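Local coordinates for protein transcription termination factor NusA (Planctomyces limnophilus, PDB 4MTN) that probably takes part in both transcription termination and antitermination, binding the core RNA polymerase and nascent RNA, at residues 39-44 with 70-75; 48-53 with 59-64; 349-354 with 385-390. One frame throughout, in Å; residues are numbered along the deposited sequence.

Contact 1: 39-44 with 70-75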
loop_
_atom_site.group_PDB
_atom_site.type_symbol
_atom_site.label_atom_id
_atom_site.label_comp_id
_atom_site.label_asym_id
_atom_site.label_seq_id
_atom_site.Cartn_x
_atom_site.Cartn_y
_atom_site.Cartn_z
ATOM N N ARG A 39 -26.451 -13.786 30.307
ATOM C CA ARG A 39 -25.406 -14.805 30.278
ATOM C C ARG A 39 -24.890 -15.111 31.679
ATOM O O ARG A 39 -24.652 -16.267 32.023
ATOM C CB ARG A 39 -24.241 -14.368 29.389
ATOM C CG ARG A 39 -24.483 -14.515 27.897
ATOM C CD ARG A 39 -23.165 -14.449 27.138
ATOM N NE ARG A 39 -23.352 -14.413 25.690
ATOM C CZ ARG A 39 -23.260 -13.311 24.952
ATOM N NH1 ARG A 39 -22.982 -12.146 25.523
ATOM N NH2 ARG A 39 -23.443 -13.374 23.640
ATOM N N LYS A 40 -24.716 -14.067 32.483
ATOM C CA LYS A 40 -24.183 -14.226 33.829
ATOM C C LYS A 40 -25.181 -14.933 34.738
ATOM O O LYS A 40 -24.799 -15.751 35.575
ATOM C CB LYS A 40 -23.802 -12.866 34.420
ATOM C CG LYS A 40 -22.911 -12.956 35.649
ATOM C CD LYS A 40 -22.583 -11.579 36.206
ATOM C CE LYS A 40 -23.818 -10.907 36.781
ATOM N NZ LYS A 40 -23.490 -9.603 37.422
ATOM N N HIS A 41 -26.461 -14.612 34.573
ATOM C CA HIS A 41 -27.506 -15.206 35.399
ATOM C C HIS A 41 -27.785 -16.663 35.035
ATOM O O HIS A 41 -27.760 -17.541 35.898
ATOM C CB HIS A 41 -28.795 -14.388 35.285
ATOM C CG HIS A 41 -29.929 -14.930 36.099
ATOM N ND1 HIS A 41 -30.862 -15.804 35.587
ATOM C CD2 HIS A 41 -30.278 -14.720 37.391
ATOM C CE1 HIS A 41 -31.739 -16.110 36.528
ATOM N NE2 HIS A 41 -31.406 -15.466 37.631
ATOM N N PHE A 42 -28.045 -16.916 33.755
ATOM C CA PHE A 42 -28.431 -18.249 33.299
ATOM C C PHE A 42 -27.240 -19.179 33.074
ATOM O O PHE A 42 -27.393 -20.401 33.071
ATOM C CB PHE A 42 -29.253 -18.149 32.012
ATOM C CG PHE A 42 -30.642 -17.617 32.219
ATOM C CD1 PHE A 42 -30.898 -16.259 32.137
ATOM C CD2 PHE A 42 -31.692 -18.477 32.499
ATOM C CE1 PHE A 42 -32.177 -15.767 32.328
ATOM C CE2 PHE A 42 -32.972 -17.991 32.692
ATOM C CZ PHE A 42 -33.215 -16.634 32.607
ATOM N N GLY A 43 -26.058 -18.603 32.889
ATOM C CA GLY A 43 -24.870 -19.394 32.622
ATOM C C GLY A 43 -24.578 -19.498 31.137
ATOM O O GLY A 43 -25.316 -18.960 30.312
ATOM N N GLU A 44 -23.498 -20.196 30.797
ATOM C CA GLU A 44 -23.079 -20.334 29.407
ATOM C C GLU A 44 -23.687 -21.565 28.739
ATOM O O GLU A 44 -23.532 -21.765 27.534
ATOM C CB GLU A 44 -21.553 -20.396 29.318
ATOM N N ARG A 70 -41.279 -13.440 33.738
ATOM C CA ARG A 70 -41.325 -11.996 33.948
ATOM C C ARG A 70 -40.570 -11.607 35.214
ATOM O O ARG A 70 -39.996 -10.522 35.298
ATOM C CB ARG A 70 -42.773 -11.513 34.033
ATOM C CG ARG A 70 -43.605 -11.818 32.799
ATOM C CD ARG A 70 -43.122 -11.024 31.598
ATOM N NE ARG A 70 -43.926 -11.293 30.410
ATOM C CZ ARG A 70 -45.071 -10.679 30.129
ATOM N NH1 ARG A 70 -45.552 -9.758 30.953
ATOM N NH2 ARG A 70 -45.737 -10.989 29.024
ATOM N N ASP A 71 -40.589 -12.504 36.196
ATOM C CA ASP A 71 -39.874 -12.307 37.450
ATOM C C ASP A 71 -38.381 -12.094 37.219
ATOM O O ASP A 71 -37.849 -11.017 37.487
ATOM C CB ASP A 71 -40.093 -13.501 38.378
ATOM C CG ASP A 71 -41.557 -13.869 38.513
ATOM O OD1 ASP A 71 -42.209 -13.378 39.459
ATOM O OD2 ASP A 71 -42.055 -14.645 37.672
ATOM N N GLU A 72 -37.714 -13.129 36.716
ATOM C CA GLU A 72 -36.275 -13.083 36.481
ATOM C C GLU A 72 -35.900 -12.064 35.408
ATOM O O GLU A 72 -34.791 -11.528 35.414
ATOM C CB GLU A 72 -35.757 -14.470 36.093
ATOM C CG GLU A 72 -36.505 -15.114 34.938
ATOM C CD GLU A 72 -36.031 -16.524 34.652
ATOM O OE1 GLU A 72 -35.098 -16.990 35.340
ATOM O OE2 GLU A 72 -36.591 -17.167 33.738
ATOM N N LEU A 73 -36.823 -11.800 34.488
ATOM C CA LEU A 73 -36.603 -10.792 33.458
ATOM C C LEU A 73 -36.576 -9.400 34.078
ATOM O O LEU A 73 -35.826 -8.527 33.640
ATOM C CB LEU A 73 -37.684 -10.875 32.378
ATOM C CG LEU A 73 -37.655 -9.817 31.272
ATOM C CD1 LEU A 73 -36.313 -9.814 30.555
ATOM C CD2 LEU A 73 -38.791 -10.043 30.286
ATOM N N GLY A 74 -37.398 -9.203 35.104
ATOM C CA GLY A 74 -37.434 -7.946 35.825
ATOM C C GLY A 74 -36.134 -7.680 36.560
ATOM O O GLY A 74 -35.682 -6.538 36.647
ATOM N N ASP A 75 -35.532 -8.741 37.088
ATOM C CA ASP A 75 -34.258 -8.633 37.790
ATOM C C ASP A 75 -33.138 -8.234 36.835
ATOM O O ASP A 75 -32.252 -7.461 37.194
ATOM C CB ASP A 75 -33.908 -9.951 38.486
ATOM C CG ASP A 75 -34.843 -10.272 39.635
ATOM O OD1 ASP A 75 -34.630 -9.740 40.745
ATOM O OD2 ASP A 75 -35.788 -11.063 39.432
#
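The carboxylate of Glu-72 meets the outer end of the Phe-42 ring, and nearly everything close in this contact happens there. Glu-72 OE1 lies 3.3 Å from Phe-42 CZ, approaching obliquely, while Glu-72 OE2 sits in the ring plane, at the edge, 3.6 Å from the same CZ. The two side chains cross at about a right angle, with ring and carboxylate planes 61° apart. Glu-72 reaches this far because its CG lies between the backbone N and the carbonyl carbon (chi1 53°) and the chain beyond is extended. Its rotation is also tied from its own side: OE2 accepts a hydrogen bond from the backbone N of Asp-69, just before helix 70-78. The carboxylate thus serves the start of its helix and touches the phenyl ring with the same group.

His-41 stands on the looser side. Its CE1 comes to 3.7 Å from Glu-72 OE1, the two planes almost perpendicular, and no hydrogen bond joins them, since His-41 ND1 is 4.4 Å from that oxygen. Instead ND1 lies over one face of Phe-42, 3.4 Å above its plane and offset toward the rim. The imidazole is exposed to solvent, and a negative carboxylate so near might favour its protonated form, though Arg-79, which also touches His-41, would probably oppose this. Phe-42 is better covered, with Ile-68 and Thr-63 also touching its side chain. Directly after it the chain leaves helix 23-42 at Gly-43, where phi turns positive (96°).

With no hydrogen bond across and 121 Å² buried in all, this is a light surface contact between two helix ends: the C-terminal end of 23-42 against the first turn of 70-78, the helices that both pack on one face of the small antiparallel sheet of the NusA N-terminal domain.

Contact 2: 48-53 with 59-64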
loop_
_atom_site.group_PDB
_atom_site.type_symbol
_atom_site.label_atom_id
_atom_site.label_comp_id
_atom_site.label_asym_id
_atom_site.label_seq_id
_atom_site.Cartn_x
_atom_site.Cartn_y
_atom_site.Cartn_z
ATOM N N ILE A 48 -28.638 -18.127 24.418
ATOM C CA ILE A 48 -29.417 -16.945 24.761
ATOM C C ILE A 48 -29.452 -15.932 23.621
ATOM O O ILE A 48 -28.430 -15.637 23.001
ATOM C CB ILE A 48 -28.864 -16.255 26.025
ATOM C CG1 ILE A 48 -28.566 -17.291 27.112
ATOM C CG2 ILE A 48 -29.843 -15.208 26.537
ATOM C CD1 ILE A 48 -28.003 -16.694 28.382
ATOM N N GLU A 49 -30.642 -15.408 23.346
ATOM C CA GLU A 49 -30.813 -14.363 22.346
ATOM C C GLU A 49 -31.747 -13.283 22.881
ATOM O O GLU A 49 -32.689 -13.574 23.618
ATOM C CB GLU A 49 -31.354 -14.945 21.038
ATOM C CG GLU A 49 -32.650 -15.723 21.187
ATOM C CD GLU A 49 -33.109 -16.346 19.884
ATOM O OE1 GLU A 49 -32.366 -16.248 18.884
ATOM O OE2 GLU A 49 -34.211 -16.932 19.859
ATOM N N VAL A 50 -31.477 -12.036 22.514
ATOM C CA VAL A 50 -32.257 -10.913 23.016
ATOM C C VAL A 50 -32.653 -9.961 21.889
ATOM O O VAL A 50 -31.849 -9.647 21.010
ATOM C CB VAL A 50 -31.480 -10.139 24.108
ATOM C CG1 VAL A 50 -30.112 -9.722 23.596
ATOM C CG2 VAL A 50 -32.274 -8.933 24.595
ATOM N N HIS A 51 -33.908 -9.521 21.910
ATOM C CA HIS A 51 -34.396 -8.555 20.938
ATOM C C HIS A 51 -35.267 -7.500 21.605
ATOM O O HIS A 51 -36.122 -7.816 22.429
ATOM C CB HIS A 51 -35.184 -9.251 19.827
ATOM C CG HIS A 51 -35.933 -8.308 18.940
ATOM N ND1 HIS A 51 -35.303 -7.384 18.134
ATOM C CD2 HIS A 51 -37.262 -8.140 18.736
ATOM C CE1 HIS A 51 -36.210 -6.690 17.469
ATOM N NE2 HIS A 51 -37.407 -7.129 17.817
ATOM N N ILE A 52 -35.042 -6.242 21.247
ATOM C CA ILE A 52 -35.866 -5.153 21.750
ATOM C C ILE A 52 -36.713 -4.578 20.626
ATOM O O ILE A 52 -36.183 -4.132 19.610
ATOM C CB ILE A 52 -35.014 -4.032 22.368
ATOM C CG1 ILE A 52 -34.175 -4.578 23.525
ATOM C CG2 ILE A 52 -35.901 -2.890 22.841
ATOM C CD1 ILE A 52 -33.239 -3.557 24.129
ATOM N N ASP A 53 -38.029 -4.607 20.806
ATOM C CA ASP A 53 -38.943 -4.020 19.834
ATOM C C ASP A 53 -38.660 -2.528 19.726
ATOM O O ASP A 53 -38.618 -1.823 20.732
ATOM C CB ASP A 53 -40.399 -4.273 20.236
ATOM C CG ASP A 53 -41.371 -4.065 19.087
ATOM O OD1 ASP A 53 -41.094 -3.226 18.203
ATOM O OD2 ASP A 53 -42.420 -4.742 19.069
ATOM N N PRO A 59 -38.191 -5.608 25.823
ATOM C CA PRO A 59 -37.130 -6.597 25.591
ATOM C C PRO A 59 -37.656 -8.025 25.452
ATOM O O PRO A 59 -38.476 -8.466 26.256
ATOM C CB PRO A 59 -36.248 -6.469 26.840
ATOM C CG PRO A 59 -36.602 -5.142 27.438
ATOM C CD PRO A 59 -38.052 -4.959 27.135
HETATM N N MSE A 60 -37.172 -8.735 24.438
HETATM C CA MSE A 60 -37.532 -10.132 24.225
HETATM C C MSE A 60 -36.318 -11.018 24.483
HETATM O O MSE A 60 -35.367 -11.013 23.704
HETATM C CB MSE A 60 -38.053 -10.341 22.801
HETATM C CG MSE A 60 -38.689 -11.696 22.544
HETATM SE SE MSE A 60 -40.559 -11.755 23.088
HETATM C CE MSE A 60 -41.072 -13.434 22.237
ATOM N N VAL A 61 -36.354 -11.780 25.571
ATOM C CA VAL A 61 -35.211 -12.601 25.956
ATOM C C VAL A 61 -35.548 -14.089 25.929
ATOM O O VAL A 61 -36.415 -14.553 26.669
ATOM C CB VAL A 61 -34.701 -12.229 27.361
ATOM C CG1 VAL A 61 -33.461 -13.040 27.705
ATOM C CG2 VAL A 61 -34.405 -10.739 27.440
ATOM N N LYS A 62 -34.850 -14.832 25.075
ATOM C CA LYS A 62 -35.088 -16.264 24.936
ATOM C C LYS A 62 -33.883 -17.097 25.359
ATOM O O LYS A 62 -32.740 -16.760 25.052
ATOM C CB LYS A 62 -35.462 -16.609 23.492
ATOM C CG LYS A 62 -36.811 -16.076 23.042
ATOM C CD LYS A 62 -37.243 -16.731 21.738
ATOM C CE LYS A 62 -38.526 -16.117 21.202
ATOM N NZ LYS A 62 -38.324 -14.710 20.759
ATOM N N THR A 63 -34.152 -18.191 26.065
ATOM C CA THR A 63 -33.118 -19.155 26.421
ATOM C C THR A 63 -33.431 -20.501 25.778
ATOM O O THR A 63 -34.435 -21.134 26.108
ATOM C CB THR A 63 -32.993 -19.327 27.946
ATOM O OG1 THR A 63 -34.270 -19.671 28.500
ATOM C CG2 THR A 63 -32.498 -18.038 28.587
ATOM N N ASN A 64 -32.566 -20.923 24.857
ATOM C CA ASN A 64 -32.773 -22.136 24.067
ATOM C C ASN A 64 -34.098 -22.107 23.309
ATOM O O ASN A 64 -34.762 -23.133 23.159
ATOM C CB ASN A 64 -32.704 -23.383 24.954
ATOM C CG ASN A 64 -31.311 -23.637 25.495
ATOM O OD1 ASN A 64 -30.314 -23.278 24.869
ATOM N ND2 ASN A 64 -31.236 -24.265 26.662
#
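Val-50 overlaps Val-61: the two side chains lie side by side and point the same way, Val-50 CG2 being 4.0 Å from Val-61 CG2. Ile-48 CG2 extends this apolar face toward Val-61 CG1, 4.4 Å away, and at the other end Ile-52 CG1 packs on Pro-59 CB.

On the reverse face Glu-49 and Lys-62 cross obliquely. Glu-49 CG, placed between backbone N and carbonyl carbon (chi1 56°), brings OE2 to 3.6 Å from Lys-62 CD, so the carboxylate lies against the lysine's methylenes. Lys-62 NZ stays 4.8 Å from Glu-49 OE2, too far for a salt bridge, though the opposite charges probably attract.

The backbones form an antiparallel hairpin. Glu-49 and Lys-62 are a hydrogen-bonded pair: Lys-62 N bonds to Glu-49 O at 2.9 Å, and Glu-49 N returns a bond of 3.0 Å to Lys-62 O. His-51 N bonds to Met-60 O (2.8 Å) in the next such pair.

Strand 66-67 adds a third strand beside 59-63. Leu-35 of helix 23-42 touches Ile-48 and Val-50, while from helix 70-78 Leu-73 packs on Val-61 and Leu-77 on Pro-59.

Contact 3: 349-354 with 385-390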
loop_
_atom_site.group_PDB
_atom_site.type_symbol
_atom_site.label_atom_id
_atom_site.label_comp_id
_atom_site.label_asym_id
_atom_site.label_seq_id
_atom_site.Cartn_x
_atom_site.Cartn_y
_atom_site.Cartn_z
ATOM N N LEU A 349 25.766 -11.026 -14.032
ATOM C CA LEU A 349 26.992 -10.257 -14.208
ATOM C C LEU A 349 27.838 -10.234 -12.939
ATOM O O LEU A 349 28.951 -10.761 -12.918
ATOM C CB LEU A 349 26.663 -8.830 -14.648
ATOM C CG LEU A 349 25.922 -8.720 -15.983
ATOM C CD1 LEU A 349 25.524 -7.280 -16.270
ATOM C CD2 LEU A 349 26.770 -9.284 -17.115
ATOM N N SER A 350 27.311 -9.619 -11.887
ATOM C CA SER A 350 28.031 -9.524 -10.622
ATOM C C SER A 350 27.859 -10.789 -9.786
ATOM O O SER A 350 27.146 -11.712 -10.180
ATOM C CB SER A 350 27.558 -8.305 -9.830
ATOM O OG SER A 350 26.187 -8.416 -9.490
ATOM N N PHE A 351 28.511 -10.822 -8.627
ATOM C CA PHE A 351 28.391 -11.955 -7.716
ATOM C C PHE A 351 27.094 -11.867 -6.923
ATOM O O PHE A 351 26.613 -12.866 -6.389
ATOM C CB PHE A 351 29.591 -12.020 -6.769
ATOM C CG PHE A 351 30.844 -12.540 -7.415
ATOM C CD1 PHE A 351 31.076 -13.903 -7.511
ATOM C CD2 PHE A 351 31.790 -11.668 -7.929
ATOM C CE1 PHE A 351 32.226 -14.386 -8.106
ATOM C CE2 PHE A 351 32.942 -12.146 -8.526
ATOM C CZ PHE A 351 33.160 -13.506 -8.614
ATOM N N GLU A 352 26.534 -10.664 -6.853
ATOM C CA GLU A 352 25.243 -10.452 -6.212
ATOM C C GLU A 352 24.151 -11.192 -6.974
ATOM O O GLU A 352 23.267 -11.804 -6.375
ATOM C CB GLU A 352 24.911 -8.958 -6.136
ATOM C CG GLU A 352 25.688 -8.183 -5.080
ATOM C CD GLU A 352 27.134 -7.923 -5.469
ATOM O OE1 GLU A 352 27.520 -8.249 -6.611
ATOM O OE2 GLU A 352 27.887 -7.390 -4.627
ATOM N N ASP A 353 24.228 -11.135 -8.299
ATOM C CA ASP A 353 23.250 -11.790 -9.157
ATOM C C ASP A 353 23.361 -13.305 -9.058
ATOM O O ASP A 353 22.363 -14.019 -9.148
ATOM C CB ASP A 353 23.430 -11.346 -10.611
ATOM C CG ASP A 353 23.426 -9.839 -10.766
ATOM O OD1 ASP A 353 22.796 -9.154 -9.934
ATOM O OD2 ASP A 353 24.053 -9.339 -11.724
ATOM N N LEU A 354 24.583 -13.791 -8.876
ATOM C CA LEU A 354 24.826 -15.224 -8.795
ATOM C C LEU A 354 24.386 -15.782 -7.446
ATOM O O LEU A 354 23.925 -16.918 -7.358
ATOM C CB LEU A 354 26.305 -15.531 -9.037
ATOM C CG LEU A 354 26.692 -17.011 -9.077
ATOM C CD1 LEU A 354 25.819 -17.766 -10.066
ATOM C CD2 LEU A 354 28.163 -17.170 -9.425
ATOM N N GLU A 385 30.246 -10.075 -0.709
ATOM C CA GLU A 385 30.475 -9.446 0.584
ATOM C C GLU A 385 31.876 -8.846 0.675
ATOM O O GLU A 385 32.059 -7.763 1.232
ATOM C CB GLU A 385 30.259 -10.460 1.709
ATOM C CG GLU A 385 30.323 -9.870 3.106
ATOM C CD GLU A 385 29.973 -10.883 4.178
ATOM O OE1 GLU A 385 29.575 -12.013 3.822
ATOM O OE2 GLU A 385 30.097 -10.550 5.376
ATOM N N ARG A 386 32.860 -9.551 0.124
ATOM C CA ARG A 386 34.242 -9.083 0.153
ATOM C C ARG A 386 34.443 -7.886 -0.770
ATOM O O ARG A 386 35.197 -6.969 -0.453
ATOM C CB ARG A 386 35.207 -10.203 -0.236
ATOM C CG ARG A 386 36.670 -9.829 -0.054
ATOM C CD ARG A 386 37.603 -10.844 -0.684
ATOM N NE ARG A 386 39.004 -10.509 -0.445
ATOM C CZ ARG A 386 39.708 -9.658 -1.187
ATOM N NH1 ARG A 386 39.141 -9.052 -2.222
ATOM N NH2 ARG A 386 40.978 -9.414 -0.896
ATOM N N ILE A 387 33.771 -7.909 -1.915
ATOM C CA ILE A 387 33.843 -6.807 -2.867
ATOM C C ILE A 387 33.271 -5.532 -2.253
ATOM O O ILE A 387 33.835 -4.448 -2.412
ATOM C CB ILE A 387 33.096 -7.144 -4.177
ATOM C CG1 ILE A 387 33.924 -8.114 -5.023
ATOM C CG2 ILE A 387 32.801 -5.885 -4.978
ATOM C CD1 ILE A 387 33.206 -8.620 -6.252
ATOM N N GLU A 388 32.162 -5.670 -1.532
ATOM C CA GLU A 388 31.525 -4.528 -0.886
ATOM C C GLU A 388 32.423 -3.898 0.176
ATOM O O GLU A 388 32.566 -2.677 0.227
ATOM C CB GLU A 388 30.189 -4.938 -0.263
ATOM C CG GLU A 388 29.088 -5.202 -1.278
ATOM C CD GLU A 388 27.721 -5.330 -0.635
ATOM O OE1 GLU A 388 27.563 -4.888 0.523
ATOM O OE2 GLU A 388 26.804 -5.873 -1.288
ATOM N N LYS A 389 33.029 -4.730 1.018
ATOM C CA LYS A 389 33.892 -4.226 2.081
ATOM C C LYS A 389 35.219 -3.715 1.518
ATOM O O LYS A 389 35.876 -2.872 2.128
ATOM C CB LYS A 389 34.140 -5.306 3.140
ATOM C CG LYS A 389 35.027 -6.456 2.691
ATOM C CD LYS A 389 35.250 -7.450 3.825
ATOM C CE LYS A 389 36.158 -8.595 3.400
ATOM N NZ LYS A 389 37.527 -8.126 3.049
ATOM N N GLU A 390 35.604 -4.224 0.351
ATOM C CA GLU A 390 36.807 -3.751 -0.325
ATOM C C GLU A 390 36.581 -2.351 -0.884
ATOM O O GLU A 390 37.494 -1.526 -0.915
ATOM C CB GLU A 390 37.215 -4.712 -1.442
ATOM C CG GLU A 390 38.507 -4.334 -2.149
ATOM C CD GLU A 390 38.845 -5.277 -3.287
ATOM O OE1 GLU A 390 38.133 -6.289 -3.454
ATOM O OE2 GLU A 390 39.824 -5.006 -4.016
#
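Ile-387 is the first residue along 385-390 to meet the other segment, its CB directed toward it. Its CG1 stands anti to the carbonyl carbon (chi1 -76°) and the chain runs on extended, which carries the CD1 methyl out to the Phe-351 ring, 3.8 Å from CD2. The methyl comes in obliquely and the two side chains cross at about a right angle. Phe-351 is buried, and further cover comes from Ala-328, Ile-332 and Ser-384, so Ile-387 closes only part of its surroundings.

This is where the long C-terminal helix 370-399 leaves the helix-hairpin-helix region of NusA: its earlier turns pack inside that bundle, with Ala-380 touching Leu-354, whereas by 385-390 the short helix 351-355 is met by just two side chains.

Glu-388, one residue on, is the second of them. Its extended chain sets OE2 3.8 Å from Glu-352 OE2, with the two carboxylate planes nearly coplanar, 2° apart. Like charges at this distance should repel, and they may raise the proton affinity of one group. Ser-384 OG helps to hold Glu-352 in place by a hydrogen bond to the same OE2, and Glu-388 is exposed to solvent. Within 349-354, Ser-350 N donates to Asp-353 OD2 (3.3 Å) from above the carboxylate plane, while Asp-353 OD1 makes a salt bridge with Arg-278.

At the end of the segment, apart from the contact, Glu-390 OE1 forms a salt bridge along the helix with Arg-386 NH1 at 3.2 Å.

Contacts 1 and 2 belong to one small unit of the N-terminal domain, their centres 11 Å apart. The hairpin of contact 2 lies in sequence between the two helical segments of contact 1, and the two contacts touch: Leu-73 CD1 is 3.8 Å from Val-61 CG2, Phe-42 CD2 is 4.0 Å from Thr-63 CG2, and Ile-48 CD1 reaches Arg-39 CA at 3.7 Å. Contact 3 follows much later in the chain and on the opposite side of its centre. Its nearest atoms are about 56 Å from contact 1 and about 60 Å from contact 2, so the three lie in two widely separated parts of the chain.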